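Local structure of ribonucleoside-diphosphate reductase (Pseudomonas aeruginosa, 5IM3) at residues K48-I53 and R77-V82; A84-R89 and E99-Q104. The protein probably reduces ribonucleoside diphosphates to the deoxyribonucleotides needed for DNA synthesis, and binds dATP at a regulatory ATP cone as well as in its barrel domain. All blocks are in the same frame, centred on the assembly; numbering follows the deposited sequence.

Contact 1: K48-I53 and R77-V82. With DTP (2'-deoxyadenosine 5'-triphosphate), chain C; DTP (2'-deoxyadenosine 5'-triphosphate), chain D.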
loop_
_atom_site.group_PDB
_atom_site.type_symbol
_atom_site.label_atom_id
_atom_site.label_comp_id
_atom_site.label_asym_id
_atom_site.label_seq_id
_atom_site.Cartn_x
_atom_site.Cartn_y
_atom_site.Cartn_z
ATOM N N LYS A 48 -48.329 5.607 42.696
ATOM C CA LYS A 48 -49.053 6.246 41.600
ATOM C C LYS A 48 -48.597 5.707 40.250
ATOM O O LYS A 48 -49.407 5.560 39.327
ATOM C CB LYS A 48 -48.876 7.765 41.668
ATOM C CG LYS A 48 -49.411 8.396 42.948
ATOM C CD LYS A 48 -50.915 8.198 43.091
ATOM C CE LYS A 48 -51.453 8.887 44.335
ATOM N NZ LYS A 48 -52.930 8.733 44.469
ATOM N N ILE A 49 -47.305 5.403 40.114
ATOM C CA ILE A 49 -46.818 4.770 38.891
ATOM C C ILE A 49 -47.308 3.331 38.813
ATOM O O ILE A 49 -47.784 2.874 37.767
ATOM C CB ILE A 49 -45.281 4.840 38.821
ATOM C CG1 ILE A 49 -44.828 6.294 38.672
ATOM C CG2 ILE A 49 -44.760 3.987 37.660
ATOM C CD1 ILE A 49 -43.325 6.486 38.664
ATOM N N THR A 50 -47.187 2.593 39.918
ATOM C CA THR A 50 -47.631 1.204 39.940
ATOM C C THR A 50 -49.119 1.095 39.635
ATOM O O THR A 50 -49.544 0.208 38.886
ATOM C CB THR A 50 -47.315 0.579 41.299
ATOM O OG1 THR A 50 -45.894 0.528 41.483
ATOM C CG2 THR A 50 -47.888 -0.830 41.400
ATOM N N VAL A 51 -49.928 1.982 40.217
ATOM C CA VAL A 51 -51.362 1.966 39.943
ATOM C C VAL A 51 -51.619 2.266 38.473
ATOM O O VAL A 51 -52.424 1.593 37.819
ATOM C CB VAL A 51 -52.090 2.963 40.868
ATOM C CG1 VAL A 51 -53.528 3.169 40.424
ATOM C CG2 VAL A 51 -52.056 2.472 42.308
ATOM N N ALA A 52 -50.931 3.269 37.923
ATOM C CA ALA A 52 -51.173 3.668 36.540
ATOM C C ALA A 52 -50.925 2.508 35.581
ATOM O O ALA A 52 -51.778 2.182 34.748
ATOM C CB ALA A 52 -50.293 4.864 36.179
ATOM N N ILE A 53 -49.759 1.870 35.689
ATOM C CA ILE A 53 -49.429 0.764 34.794
ATOM C C ILE A 53 -50.397 -0.395 34.999
ATOM O O ILE A 53 -50.801 -1.063 34.039
ATOM C CB ILE A 53 -47.968 0.322 35.005
ATOM C CG1 ILE A 53 -47.017 1.497 34.764
ATOM C CG2 ILE A 53 -47.620 -0.844 34.076
ATOM C CD1 ILE A 53 -45.562 1.172 35.025
ATOM N N ARG A 77 -41.422 -4.304 38.288
ATOM C CA ARG A 77 -40.167 -4.252 37.548
ATOM C C ARG A 77 -40.107 -3.009 36.671
ATOM O O ARG A 77 -39.083 -2.315 36.633
ATOM C CB ARG A 77 -40.003 -5.517 36.704
ATOM C CG ARG A 77 -38.697 -5.579 35.924
ATOM C CD ARG A 77 -38.611 -6.840 35.075
ATOM N NE ARG A 77 -39.697 -6.921 34.102
ATOM C CZ ARG A 77 -39.729 -6.253 32.953
ATOM N NH1 ARG A 77 -38.735 -5.438 32.620
ATOM N NH2 ARG A 77 -40.763 -6.392 32.134
ATOM N N LEU A 78 -41.197 -2.707 35.965
ATOM C CA LEU A 78 -41.247 -1.497 35.153
ATOM C C LEU A 78 -41.176 -0.250 36.025
ATOM O O LEU A 78 -40.483 0.715 35.683
ATOM C CB LEU A 78 -42.521 -1.490 34.308
ATOM C CG LEU A 78 -42.705 -2.656 33.336
ATOM C CD1 LEU A 78 -44.082 -2.587 32.703
ATOM C CD2 LEU A 78 -41.626 -2.653 32.267
ATOM N N THR A 79 -41.888 -0.253 37.156
ATOM C CA THR A 79 -41.847 0.891 38.059
ATOM C C THR A 79 -40.445 1.120 38.603
ATOM O O THR A 79 -40.040 2.269 38.814
ATOM C CB THR A 79 -42.832 0.686 39.213
ATOM O OG1 THR A 79 -44.161 0.546 38.691
ATOM C CG2 THR A 79 -42.798 1.866 40.178
ATOM N N GLU A 80 -39.688 0.044 38.833
ATOM C CA GLU A 80 -38.353 0.181 39.402
ATOM C C GLU A 80 -37.399 0.847 38.419
ATOM O O GLU A 80 -36.680 1.787 38.779
ATOM C CB GLU A 80 -37.828 -1.192 39.827
ATOM C CG GLU A 80 -36.341 -1.225 40.158
ATOM C CD GLU A 80 -35.959 -0.247 41.253
ATOM O OE1 GLU A 80 -36.861 0.217 41.984
ATOM O OE2 GLU A 80 -34.755 0.058 41.382
ATOM N N GLN A 81 -37.371 0.375 37.171
ATOM C CA GLN A 81 -36.457 0.955 36.195
ATOM C C GLN A 81 -36.871 2.363 35.789
ATOM O O GLN A 81 -36.041 3.108 35.257
ATOM C CB GLN A 81 -36.346 0.052 34.963
ATOM C CG GLN A 81 -37.652 -0.220 34.239
ATOM C CD GLN A 81 -37.516 -1.327 33.206
ATOM O OE1 GLN A 81 -36.758 -2.279 33.397
ATOM N NE2 GLN A 81 -38.247 -1.204 32.106
ATOM N N VAL A 82 -38.124 2.750 36.035
ATOM C CA VAL A 82 -38.515 4.146 35.864
ATOM C C VAL A 82 -37.981 4.987 37.014
ATOM O O VAL A 82 -37.274 5.980 36.804
ATOM C CB VAL A 82 -40.047 4.264 35.741
ATOM C CG1 VAL A 82 -40.499 5.723 35.901
ATOM C CG2 VAL A 82 -40.513 3.708 34.403
HETATM P PG DTP C . -55.124 12.758 38.947
HETATM O O1G DTP C . -55.412 12.057 40.220
HETATM O O2G DTP C . -55.109 11.809 37.734
HETATM O O3G DTP C . -56.109 13.874 38.656
HETATM P PB DTP C . -52.444 12.929 38.045
HETATM O O1B DTP C . -52.844 12.817 36.626
HETATM O O2B DTP C . -51.231 13.823 38.223
HETATM O O3B DTP C . -53.672 13.408 38.935
HETATM P PA DTP C . -52.739 10.123 37.951
HETATM O O1A DTP C . -52.800 9.041 38.951
HETATM O O2A DTP C . -54.053 10.373 37.203
HETATM O O3A DTP C . -52.205 11.466 38.613
HETATM O "O5'" DTP C . -51.618 9.898 36.908
HETATM C "C5'" DTP C . -50.326 9.641 37.464
HETATM C "C4'" DTP C . -49.248 9.754 36.421
HETATM O "O4'" DTP C . -48.236 10.667 36.887
HETATM C "C3'" DTP C . -48.504 8.448 36.184
HETATM O "O3'" DTP C . -47.881 8.417 34.900
HETATM C "C2'" DTP C . -47.467 8.461 37.300
HETATM C "C1'" DTP C . -47.229 9.941 37.582
HETATM N N9 DTP C . -47.290 10.296 38.998
HETATM C C8 DTP C . -48.389 10.592 39.760
HETATM N N7 DTP C . -48.125 10.781 41.031
HETATM C C5 DTP C . -46.753 10.601 41.111
HETATM C C6 DTP C . -45.852 10.662 42.189
HETATM N N6 DTP C . -46.232 10.814 43.463
HETATM N N1 DTP C . -44.541 10.473 41.919
HETATM C C2 DTP C . -44.175 10.221 40.658
HETATM N N3 DTP C . -44.939 10.104 39.572
HETATM C C4 DTP C . -46.224 10.312 39.864
HETATM P PG DTP D . -56.385 12.868 33.930
HETATM O O1G DTP D . -55.932 12.579 35.275
HETATM O O2G DTP D . -57.780 12.411 33.650
HETATM O O3G DTP D . -56.246 14.313 33.554
HETATM P PB DTP D . -54.397 10.925 33.083
HETATM O O1B DTP D . -53.520 11.194 34.235
HETATM O O2B DTP D . -53.564 10.736 31.824
HETATM O O3B DTP D . -55.457 12.096 32.894
HETATM P PA DTP D . -55.794 9.022 34.741
HETATM O O1A DTP D . -57.112 8.382 34.554
HETATM O O2A DTP D . -55.834 10.108 35.828
HETATM O O3A DTP D . -55.295 9.646 33.364
HETATM O "O5'" DTP D . -54.624 8.032 35.087
HETATM C "C5'" DTP D . -54.557 6.758 34.427
HETATM C "C4'" DTP D . -53.228 6.545 33.743
HETATM O "O4'" DTP D . -52.966 5.128 33.668
HETATM C "C3'" DTP D . -53.147 7.085 32.308
HETATM O "O3'" DTP D . -52.051 7.991 32.174
HETATM C "C2'" DTP D . -52.913 5.847 31.442
HETATM C "C1'" DTP D . -53.217 4.672 32.355
HETATM N N9 DTP D . -54.586 4.164 32.279
HETATM C C8 DTP D . -55.612 4.317 33.173
HETATM N N7 DTP D . -56.744 3.782 32.784
HETATM C C5 DTP D . -56.441 3.235 31.546
HETATM C C6 DTP D . -57.213 2.527 30.607
HETATM N N6 DTP D . -58.521 2.298 30.741
HETATM N N1 DTP D . -56.596 2.096 29.487
HETATM C C2 DTP D . -55.300 2.370 29.321
HETATM N N3 DTP D . -54.476 3.044 30.124
HETATM C C4 DTP D . -55.111 3.455 31.228
#

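Contact 2: A84-R89 and E99-Q104. With DTP (2'-deoxyadenosine 5'-triphosphate), chain C; DTP (2'-deoxyadenosine 5'-triphosphate), chain D.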
loop_
_atom_site.group_PDB
_atom_site.type_symbol
_atom_site.label_atom_id
_atom_site.label_comp_id
_atom_site.label_asym_id
_atom_site.label_seq_id
_atom_site.Cartn_x
_atom_site.Cartn_y
_atom_site.Cartn_z
ATOM N N ALA A 84 -35.642 4.300 38.934
ATOM C CA ALA A 84 -34.185 4.283 38.872
ATOM C C ALA A 84 -33.666 5.308 37.872
ATOM O O ALA A 84 -32.642 5.956 38.116
ATOM C CB ALA A 84 -33.693 2.883 38.509
ATOM N N THR A 85 -34.362 5.476 36.744
ATOM C CA THR A 85 -33.914 6.427 35.732
ATOM C C THR A 85 -33.841 7.841 36.299
ATOM O O THR A 85 -32.874 8.570 36.046
ATOM C CB THR A 85 -34.848 6.386 34.522
ATOM O OG1 THR A 85 -34.978 5.035 34.061
ATOM C CG2 THR A 85 -34.301 7.247 33.390
ATOM N N PHE A 86 -34.856 8.248 37.066
ATOM C CA PHE A 86 -34.839 9.575 37.672
ATOM C C PHE A 86 -33.733 9.705 38.711
ATOM O O PHE A 86 -33.161 10.789 38.870
ATOM C CB PHE A 86 -36.202 9.882 38.299
ATOM C CG PHE A 86 -37.309 10.060 37.295
ATOM C CD1 PHE A 86 -37.125 10.847 36.170
ATOM C CD2 PHE A 86 -38.533 9.433 37.474
ATOM C CE1 PHE A 86 -38.139 11.011 35.245
ATOM C CE2 PHE A 86 -39.553 9.592 36.549
ATOM C CZ PHE A 86 -39.355 10.382 35.433
ATOM N N LYS A 87 -33.417 8.621 39.423
ATOM C CA LYS A 87 -32.314 8.656 40.377
ATOM C C LYS A 87 -30.962 8.693 39.676
ATOM O O LYS A 87 -30.007 9.271 40.205
ATOM C CB LYS A 87 -32.382 7.446 41.308
ATOM C CG LYS A 87 -33.499 7.490 42.340
ATOM C CD LYS A 87 -33.565 6.178 43.111
ATOM C CE LYS A 87 -34.669 6.177 44.156
ATOM N NZ LYS A 87 -34.898 4.811 44.711
ATOM N N ARG A 88 -30.860 8.089 38.489
ATOM C CA ARG A 88 -29.564 7.954 37.832
ATOM C C ARG A 88 -29.042 9.286 37.308
ATOM O O ARG A 88 -27.824 9.480 37.224
ATOM C CB ARG A 88 -29.659 6.943 36.689
ATOM C CG ARG A 88 -29.734 5.500 37.157
ATOM C CD ARG A 88 -30.055 4.550 36.014
ATOM N NE ARG A 88 -30.238 3.183 36.493
ATOM C CZ ARG A 88 -30.476 2.136 35.707
ATOM N NH1 ARG A 88 -30.562 2.291 34.392
ATOM N NH2 ARG A 88 -30.628 0.930 36.241
ATOM N N ARG A 89 -29.933 10.210 36.954
ATOM C CA ARG A 89 -29.539 11.470 36.338
ATOM C C ARG A 89 -29.470 12.631 37.322
ATOM O O ARG A 89 -29.118 13.743 36.915
ATOM C CB ARG A 89 -30.514 11.830 35.214
ATOM C CG ARG A 89 -30.710 10.754 34.163
ATOM C CD ARG A 89 -32.066 10.920 33.504
ATOM N NE ARG A 89 -32.230 10.088 32.316
ATOM C CZ ARG A 89 -33.353 10.016 31.608
ATOM N NH1 ARG A 89 -34.416 10.723 31.970
ATOM N NH2 ARG A 89 -33.416 9.236 30.539
ATOM N N GLU A 99 -45.627 15.008 32.987
ATOM C CA GLU A 99 -45.523 14.437 31.647
ATOM C C GLU A 99 -44.173 13.769 31.432
ATOM O O GLU A 99 -44.061 12.840 30.624
ATOM C CB GLU A 99 -45.751 15.523 30.593
ATOM C CG GLU A 99 -47.088 16.239 30.719
ATOM C CD GLU A 99 -48.271 15.317 30.487
ATOM O OE1 GLU A 99 -48.184 14.442 29.601
ATOM O OE2 GLU A 99 -49.288 15.465 31.197
ATOM N N GLU A 100 -43.139 14.227 32.141
ATOM C CA GLU A 100 -41.834 13.581 32.061
ATOM C C GLU A 100 -41.896 12.154 32.589
ATOM O O GLU A 100 -41.159 11.282 32.116
ATOM C CB GLU A 100 -40.809 14.408 32.840
ATOM C CG GLU A 100 -39.393 14.377 32.277
ATOM C CD GLU A 100 -38.520 15.488 32.838
ATOM O OE1 GLU A 100 -39.062 16.560 33.184
ATOM O OE2 GLU A 100 -37.290 15.290 32.937
ATOM N N ILE A 101 -42.779 11.897 33.556
ATOM C CA ILE A 101 -42.945 10.555 34.101
ATOM C C ILE A 101 -43.784 9.697 33.164
ATOM O O ILE A 101 -43.461 8.529 32.917
ATOM C CB ILE A 101 -43.573 10.637 35.505
ATOM C CG1 ILE A 101 -42.742 11.575 36.389
ATOM C CG2 ILE A 101 -43.694 9.236 36.117
ATOM C CD1 ILE A 101 -43.348 11.847 37.715
ATOM N N GLN A 102 -44.880 10.256 32.643
ATOM C CA GLN A 102 -45.712 9.526 31.692
ATOM C C GLN A 102 -44.885 9.031 30.511
ATOM O O GLN A 102 -45.071 7.903 30.041
ATOM C CB GLN A 102 -46.857 10.418 31.208
ATOM C CG GLN A 102 -47.922 10.718 32.256
ATOM C CD GLN A 102 -48.916 9.583 32.420
ATOM O OE1 GLN A 102 -48.550 8.468 32.798
ATOM N NE2 GLN A 102 -50.183 9.861 32.132
ATOM N N ASP A 103 -43.960 9.861 30.025
ATOM C CA ASP A 103 -43.125 9.460 28.899
ATOM C C ASP A 103 -42.215 8.297 29.270
ATOM O O ASP A 103 -42.034 7.365 28.477
ATOM C CB ASP A 103 -42.300 10.649 28.407
ATOM C CG ASP A 103 -43.104 11.602 27.541
ATOM O OD1 ASP A 103 -44.347 11.473 27.503
ATOM O OD2 ASP A 103 -42.492 12.480 26.897
ATOM N N GLN A 104 -41.632 8.330 30.472
ATOM C CA GLN A 104 -40.755 7.240 30.891
ATOM C C GLN A 104 -41.540 5.968 31.185
ATOM O O GLN A 104 -41.006 4.866 31.025
ATOM C CB GLN A 104 -39.939 7.663 32.113
ATOM C CG GLN A 104 -38.858 8.690 31.800
ATOM C CD GLN A 104 -37.779 8.145 30.881
ATOM O OE1 GLN A 104 -37.405 6.975 30.967
ATOM N NE2 GLN A 104 -37.276 8.993 29.989
HETATM P PG DTP C . -55.124 12.758 38.947
HETATM O O1G DTP C . -55.412 12.057 40.220
HETATM O O2G DTP C . -55.109 11.809 37.734
HETATM O O3G DTP C . -56.109 13.874 38.656
HETATM P PB DTP C . -52.444 12.929 38.045
HETATM O O1B DTP C . -52.844 12.817 36.626
HETATM O O2B DTP C . -51.231 13.823 38.223
HETATM O O3B DTP C . -53.672 13.408 38.935
HETATM P PA DTP C . -52.739 10.123 37.951
HETATM O O1A DTP C . -52.800 9.041 38.951
HETATM O O2A DTP C . -54.053 10.373 37.203
HETATM O O3A DTP C . -52.205 11.466 38.613
HETATM O "O5'" DTP C . -51.618 9.898 36.908
HETATM C "C5'" DTP C . -50.326 9.641 37.464
HETATM C "C4'" DTP C . -49.248 9.754 36.421
HETATM O "O4'" DTP C . -48.236 10.667 36.887
HETATM C "C3'" DTP C . -48.504 8.448 36.184
HETATM O "O3'" DTP C . -47.881 8.417 34.900
HETATM C "C2'" DTP C . -47.467 8.461 37.300
HETATM C "C1'" DTP C . -47.229 9.941 37.582
HETATM N N9 DTP C . -47.290 10.296 38.998
HETATM C C8 DTP C . -48.389 10.592 39.760
HETATM N N7 DTP C . -48.125 10.781 41.031
HETATM C C5 DTP C . -46.753 10.601 41.111
HETATM C C6 DTP C . -45.852 10.662 42.189
HETATM N N6 DTP C . -46.232 10.814 43.463
HETATM N N1 DTP C . -44.541 10.473 41.919
HETATM C C2 DTP C . -44.175 10.221 40.658
HETATM N N3 DTP C . -44.939 10.104 39.572
HETATM C C4 DTP C . -46.224 10.312 39.864
HETATM P PG DTP D . -56.385 12.868 33.930
HETATM O O1G DTP D . -55.932 12.579 35.275
HETATM O O2G DTP D . -57.780 12.411 33.650
HETATM O O3G DTP D . -56.246 14.313 33.554
HETATM P PB DTP D . -54.397 10.925 33.083
HETATM O O1B DTP D . -53.520 11.194 34.235
HETATM O O2B DTP D . -53.564 10.736 31.824
HETATM O O3B DTP D . -55.457 12.096 32.894
HETATM P PA DTP D . -55.794 9.022 34.741
HETATM O O1A DTP D . -57.112 8.382 34.554
HETATM O O2A DTP D . -55.834 10.108 35.828
HETATM O O3A DTP D . -55.295 9.646 33.364
HETATM O "O5'" DTP D . -54.624 8.032 35.087
HETATM C "C5'" DTP D . -54.557 6.758 34.427
HETATM C "C4'" DTP D . -53.228 6.545 33.743
HETATM O "O4'" DTP D . -52.966 5.128 33.668
HETATM C "C3'" DTP D . -53.147 7.085 32.308
HETATM O "O3'" DTP D . -52.051 7.991 32.174
HETATM C "C2'" DTP D . -52.913 5.847 31.442
HETATM C "C1'" DTP D . -53.217 4.672 32.355
HETATM N N9 DTP D . -54.586 4.164 32.279
HETATM C C8 DTP D . -55.612 4.317 33.173
HETATM N N7 DTP D . -56.744 3.782 32.784
HETATM C C5 DTP D . -56.441 3.235 31.546
HETATM C C6 DTP D . -57.213 2.527 30.607
HETATM N N6 DTP D . -58.521 2.298 30.741
HETATM N N1 DTP D . -56.596 2.096 29.487
HETATM C C2 DTP D . -55.300 2.370 29.321
HETATM N N3 DTP D . -54.476 3.044 30.124
HETATM C C4 DTP D . -55.111 3.455 31.228
#

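Contact 1: K48-I53 and R77-V82
Thr79 sits at the middle of this helix pair, its short side chain set against Ile49, Thr50 and Ile53 of the facing helix. The two segments run closer to antiparallel than parallel, at 135°, with their axes 9.5 Å apart, and the CA atoms of Thr50 and Thr79 come within 6.1 Å. Two short, branched threonine side chains meet at this closest point. Their side chains lie at about a right angle, and OG1 of Thr50 is joined to OG1 of Thr79 by a hydrogen bond of 3.3 Å, in which either hydroxyl could be the donor. In both residues OG1 lies anti to the carbonyl carbon (chi1 -65° and -60°), which also brings each hydroxyl back toward the preceding turn of its own helix: Thr79 OG1 bonds to the carbonyl of Val75, and Thr50 OG1 weakly to that of Asp46. A polar pair is thus accommodated in an otherwise apolar interface. Both helices belong to the N-terminal ATP cone, the small regulatory domain of helices and short strands in which this enzyme binds two dATP molecules. The isoleucines, one helical turn apart, pack beside the threonine pair. Branch CG2 of Ile49 rests 3.6 Å from Thr79 OG1, while its other branch ends in CD1, 4.0 Å from Val82 CG1. On that same branch CG1 lies 3.7 Å from C2' of the chain C dATP, which makes Ile49 a bridge from nucleotide to helix 69-88. Ile53 directs CD1 at the backbone-proximal part of Leu78, reaching its CB at 4.1 Å. Beyond these side chains helix 98-111 closes the core, with Ile101 against Ile49, Val105 against Ile53 and Leu109 against Leu78.

Contact 2: A84-R89 and E99-Q104
Helix 84-88 and helix 99-104 are inclined at 121° with their axes 11.7 Å apart, a separation that long side chains must span. Phe86 does most of the spanning. With its CG anti to the carbonyl carbon (chi1 -68°), the ring extends to the other helix and arrives with its far end, CZ lying 3.7 Å from Ile101 CG1. The ring edge is directed at the backbone: Glu100 O lies near the ring plane, 3.9 Å from Phe86 CZ, and CA of Ile101 is also in plane. Gln104 CG approaches the same CZ obliquely. The Gln104 chain bends at chi2, bringing its amide to Thr85 and Arg89. There NE2 meets the edge of the Arg89 guanidinium at 3.9 Å from NH1, the two planes nearly perpendicular, while Thr85 CG2 lies over a guanidinium face. On the nucleotide side Ile101 sends CD1 to N3 of the chain C dATP, and Gln102 gives a nearly straight hydrogen bond (173°) from NE2 to O3' of the chain D dATP at 2.6 Å. Tyr121 OH bonds to OE1 of the same amide, so both of its ends have partners. No hydrogen bond joins the two segments, so their union rests mainly on packing; Arg89 NH1 and Glu100 OE2, 5.5 Å apart, may add a weak long-range attraction, whereas Gln102 turns its amide to the nucleotides and Glu99 and Asp103 form salt bridges with outside arginines.

Overall arrangement
Contacts 1 and 2 lie in series along one ATP cone, their centres 11 Å apart, and share helix 69-88: its earlier part packs on 48-53, its end on 99-104. They also meet directly, Ile49 CD1 touching Ile101 CG2 at 3.8 Å and Val82 CG2 reaching Gln104 O at 3.6 Å, so the three helices share a continuous core. Each contact brings residues to both dATP molecules: Lys48, Ile49 and Ala52 from contact 1, Ile101 and Gln102 from contact 2. A magnesium ion lies about 11 Å from the side chains of Ile49 and Ile101. The shared packing thus places the dATP pockets directly against the core that joins the three helices.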